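Local atomic coordinates of 1-pyrroline-5-carboxylate dehydrogenase (Thermus thermophilus, PDB entry 1UZB), a protein that probably catalyses the NAD-dependent oxidation of glutamate semialdehyde, the open form of 1-pyrroline-5-carboxylate, to glutamate in proline breakdown, as a member of the aldehyde dehydrogenase family. Residues A[438-451]-A[463-475]. Numbering follows the deposited sequence.
Sequences ANDTPYGLTGGVYS and EFHVGNLYFNRKI
Phe464 and Val449 meet at the apolar centre: the methyl CG2 of Val449 lies in the plane of the Phe464 ring, at its edge, 3.8 Å from CD2. A chi1 of -166°, which turns CG away from the backbone N, brings the Phe464 ring in over strand 446-450, where CZ stands 3.7 Å from Gly447 CA, and Ala438 CB sits over one ring face, a CH-pi contact. On the same side of the sheet Val449 runs alongside Phe471, both side chains pointing one way. On the other side, Ile475 lays CG2 3.5 Å from Gly448 CA; Gly447 and Gly448, having no side chains, admit ring and methyl close against the backbone.

Strands 446-450 and 468-471 run parallel (17° between axes), their register set by backbone bonds alternating from Asn468 N to Leu445 O through to Asn472 N to Val449 O. Asn439 ties the end of helix 431-439 to the turn after helix 454-463: OD1 receives His465 N on an in-plane lone pair (2.8 Å) and ND2 reaches Glu463 O (2.9 Å). Asn472 closes the far end of the strand pair, taking Ser451 N on OD1 and donating ND2 to Ser451 O (3.0 Å, 161°), while its CA rests over one face of the Tyr450 ring.

Strand 468-471 continues the sheet into a second subunit, where Glu165 salt-bridges Arg473. Donating and accepting at once fixes which way each asparagine amide is turned, consistent with a well-ordered beta-alpha-beta unit at this interface.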
# COMPACT_ATOMS: atom_id res chain seq x y z
N ALA A 438 39.20 -2.00 16.96
CA ALA A 438 37.81 -2.01 17.41
C ALA A 438 37.19 -3.39 17.24
O ALA A 438 36.50 -3.89 18.13
CB ALA A 438 37.01 -0.98 16.63
N ASN A 439 37.45 -4.02 16.10
CA ASN A 439 36.89 -5.34 15.81
C ASN A 439 37.59 -6.50 16.50
O ASN A 439 37.00 -7.57 16.65
CB ASN A 439 36.90 -5.61 14.30
CG ASN A 439 35.86 -4.80 13.57
OD1 ASN A 439 34.73 -4.65 14.04
ND2 ASN A 439 36.22 -4.29 12.40
N ASP A 440 38.83 -6.29 16.93
CA ASP A 440 39.58 -7.37 17.55
C ASP A 440 39.31 -7.65 19.02
O ASP A 440 40.17 -7.43 19.88
CB ASP A 440 41.08 -7.16 17.32
CG ASP A 440 41.92 -8.37 17.73
OD1 ASP A 440 41.39 -9.50 17.69
OD2 ASP A 440 43.10 -8.19 18.08
N THR A 441 38.10 -8.13 19.30
CA THR A 441 37.69 -8.55 20.64
C THR A 441 36.69 -9.67 20.36
O THR A 441 36.23 -9.82 19.23
CB THR A 441 36.97 -7.46 21.48
OG1 THR A 441 35.59 -7.35 21.08
CG2 THR A 441 37.66 -6.12 21.35
N PRO A 442 36.34 -10.46 21.38
CA PRO A 442 35.38 -11.55 21.16
C PRO A 442 33.93 -11.06 21.09
O PRO A 442 33.03 -11.83 20.78
CB PRO A 442 35.59 -12.45 22.38
CG PRO A 442 36.98 -12.11 22.86
CD PRO A 442 37.03 -10.62 22.67
N TYR A 443 33.74 -9.77 21.37
CA TYR A 443 32.40 -9.18 21.41
C TYR A 443 32.01 -8.36 20.18
O TYR A 443 32.79 -8.21 19.25
CB TYR A 443 32.28 -8.28 22.64
CG TYR A 443 32.40 -9.01 23.96
CD1 TYR A 443 33.57 -8.96 24.71
CD2 TYR A 443 31.30 -9.69 24.49
CE1 TYR A 443 33.65 -9.58 25.97
CE2 TYR A 443 31.37 -10.31 25.73
CZ TYR A 443 32.54 -10.24 26.47
OH TYR A 443 32.58 -10.83 27.71
N GLY A 444 30.79 -7.84 20.20
CA GLY A 444 30.30 -7.03 19.09
C GLY A 444 28.94 -6.43 19.39
O GLY A 444 28.00 -6.57 18.60
N LEU A 445 28.82 -5.74 20.52
CA LEU A 445 27.54 -5.15 20.90
C LEU A 445 27.37 -3.70 20.45
O LEU A 445 26.61 -3.43 19.52
CB LEU A 445 27.33 -5.28 22.41
CG LEU A 445 25.94 -4.91 22.94
CD1 LEU A 445 24.85 -5.59 22.12
CD2 LEU A 445 25.83 -5.30 24.40
N THR A 446 28.05 -2.76 21.10
CA THR A 446 27.95 -1.37 20.69
C THR A 446 29.30 -0.80 20.31
O THR A 446 30.34 -1.35 20.66
CB THR A 446 27.36 -0.45 21.79
OG1 THR A 446 28.25 -0.42 22.90
CG2 THR A 446 26.00 -0.95 22.23
N GLY A 447 29.26 0.31 19.60
CA GLY A 447 30.47 0.98 19.18
C GLY A 447 30.11 2.37 18.69
O GLY A 447 28.95 2.63 18.34
N GLY A 448 31.09 3.25 18.67
CA GLY A 448 30.84 4.60 18.19
C GLY A 448 32.02 5.18 17.46
O GLY A 448 33.15 4.71 17.59
N VAL A 449 31.74 6.20 16.65
CA VAL A 449 32.77 6.91 15.91
C VAL A 449 32.48 8.39 15.93
O VAL A 449 31.36 8.81 15.61
CB VAL A 449 32.85 6.49 14.42
CG1 VAL A 449 33.94 7.31 13.72
CG2 VAL A 449 33.16 5.01 14.30
N TYR A 450 33.46 9.18 16.34
CA TYR A 450 33.35 10.63 16.30
C TYR A 450 34.30 11.02 15.17
O TYR A 450 35.51 10.78 15.25
CB TYR A 450 33.77 11.31 17.60
CG TYR A 450 32.66 11.36 18.63
CD1 TYR A 450 32.42 10.29 19.48
CD2 TYR A 450 31.83 12.48 18.74
CE1 TYR A 450 31.39 10.32 20.41
CE2 TYR A 450 30.79 12.53 19.67
CZ TYR A 450 30.58 11.44 20.50
OH TYR A 450 29.57 11.47 21.44
N SER A 451 33.73 11.59 14.11
CA SER A 451 34.49 12.00 12.94
C SER A 451 33.61 12.87 12.06
O SER A 451 32.38 12.73 12.06
CB SER A 451 34.93 10.78 12.14
OG SER A 451 35.52 11.16 10.90
N GLU A 463 32.02 -1.73 8.08
CA GLU A 463 33.03 -2.60 8.70
C GLU A 463 33.25 -2.61 10.21
O GLU A 463 33.99 -3.47 10.70
CB GLU A 463 34.38 -2.35 8.01
CG GLU A 463 34.38 -2.68 6.52
CD GLU A 463 34.13 -4.15 6.25
OE1 GLU A 463 34.92 -4.98 6.75
OE2 GLU A 463 33.16 -4.48 5.54
N PHE A 464 32.67 -1.68 10.96
CA PHE A 464 32.82 -1.68 12.42
C PHE A 464 31.76 -2.72 12.83
O PHE A 464 30.57 -2.42 12.89
CB PHE A 464 32.47 -0.30 12.97
CG PHE A 464 32.89 -0.07 14.41
CD1 PHE A 464 32.93 -1.12 15.33
CD2 PHE A 464 33.18 1.22 14.85
CE1 PHE A 464 33.23 -0.87 16.68
CE2 PHE A 464 33.49 1.47 16.19
CZ PHE A 464 33.51 0.43 17.10
N HIS A 465 32.22 -3.94 13.11
CA HIS A 465 31.32 -5.06 13.39
C HIS A 465 30.66 -5.16 14.76
O HIS A 465 31.03 -5.99 15.59
CB HIS A 465 32.03 -6.38 13.06
CG HIS A 465 31.10 -7.52 12.79
ND1 HIS A 465 30.17 -7.50 11.78
CD2 HIS A 465 30.97 -8.72 13.41
CE1 HIS A 465 29.50 -8.64 11.77
NE2 HIS A 465 29.96 -9.40 12.75
N VAL A 466 29.66 -4.31 14.97
CA VAL A 466 28.89 -4.30 16.21
C VAL A 466 27.42 -4.19 15.83
O VAL A 466 27.09 -3.64 14.78
CB VAL A 466 29.29 -3.13 17.15
CG1 VAL A 466 30.72 -3.31 17.64
CG2 VAL A 466 29.14 -1.81 16.42
N GLY A 467 26.55 -4.71 16.68
CA GLY A 467 25.12 -4.67 16.38
C GLY A 467 24.48 -3.31 16.50
O GLY A 467 23.45 -3.05 15.86
N ASN A 468 25.05 -2.44 17.32
CA ASN A 468 24.53 -1.09 17.52
C ASN A 468 25.69 -0.10 17.43
O ASN A 468 26.52 -0.01 18.34
CB ASN A 468 23.84 -0.96 18.89
CG ASN A 468 22.46 -1.59 18.90
OD1 ASN A 468 22.31 -2.82 18.98
ND2 ASN A 468 21.44 -0.75 18.79
N LEU A 469 25.71 0.64 16.32
CA LEU A 469 26.76 1.60 16.03
C LEU A 469 26.21 3.02 16.04
O LEU A 469 25.13 3.27 15.52
CB LEU A 469 27.36 1.26 14.67
CG LEU A 469 28.53 2.07 14.10
CD1 LEU A 469 29.74 2.00 15.02
CD2 LEU A 469 28.88 1.51 12.72
N TYR A 470 26.96 3.95 16.63
CA TYR A 470 26.52 5.34 16.73
C TYR A 470 27.60 6.31 16.27
O TYR A 470 28.77 6.16 16.64
CB TYR A 470 26.15 5.67 18.18
CG TYR A 470 25.14 4.71 18.78
CD1 TYR A 470 25.55 3.49 19.34
CD2 TYR A 470 23.79 5.03 18.80
CE1 TYR A 470 24.61 2.61 19.89
CE2 TYR A 470 22.86 4.16 19.34
CZ TYR A 470 23.27 2.95 19.89
OH TYR A 470 22.34 2.10 20.44
N PHE A 471 27.20 7.31 15.49
CA PHE A 471 28.14 8.31 14.99
C PHE A 471 27.89 9.68 15.60
O PHE A 471 26.77 10.21 15.55
CB PHE A 471 28.07 8.43 13.46
CG PHE A 471 28.37 7.17 12.72
CD1 PHE A 471 29.25 6.22 13.25
CD2 PHE A 471 27.80 6.94 11.48
CE1 PHE A 471 29.56 5.07 12.53
CE2 PHE A 471 28.11 5.79 10.75
CZ PHE A 471 28.99 4.85 11.28
N ASN A 472 28.95 10.26 16.16
CA ASN A 472 28.92 11.58 16.77
C ASN A 472 27.90 11.76 17.89
O ASN A 472 27.28 12.82 18.02
CB ASN A 472 28.76 12.64 15.68
CG ASN A 472 29.97 12.67 14.76
OD1 ASN A 472 31.11 12.60 15.23
ND2 ASN A 472 29.74 12.77 13.46
N ARG A 473 27.78 10.72 18.71
CA ARG A 473 26.90 10.72 19.87
C ARG A 473 27.26 9.54 20.78
O ARG A 473 28.03 8.67 20.40
CB ARG A 473 25.43 10.61 19.45
CG ARG A 473 25.11 9.44 18.55
CD ARG A 473 23.68 8.97 18.76
NE ARG A 473 23.58 8.20 20.00
CZ ARG A 473 22.44 7.78 20.54
NH1 ARG A 473 21.28 8.04 19.96
NH2 ARG A 473 22.48 7.06 21.66
N LYS A 474 26.68 9.54 21.98
CA LYS A 474 26.94 8.49 22.96
C LYS A 474 26.54 7.12 22.41
O LYS A 474 25.68 7.02 21.53
CB LYS A 474 26.15 8.77 24.25
CG LYS A 474 24.64 8.70 24.04
CD LYS A 474 23.86 9.00 25.31
CE LYS A 474 22.38 8.75 25.08
NZ LYS A 474 21.55 8.92 26.32
N ILE A 475 27.17 6.06 22.92
CA ILE A 475 26.86 4.72 22.43
C ILE A 475 25.96 3.91 23.36
O ILE A 475 25.70 2.74 23.12
CB ILE A 475 28.15 3.91 22.14
CG1 ILE A 475 28.94 3.65 23.43
CG2 ILE A 475 29.00 4.68 21.15
CD1 ILE A 475 30.12 2.70 23.24
O HOH W 1 33.51 -6.68 16.48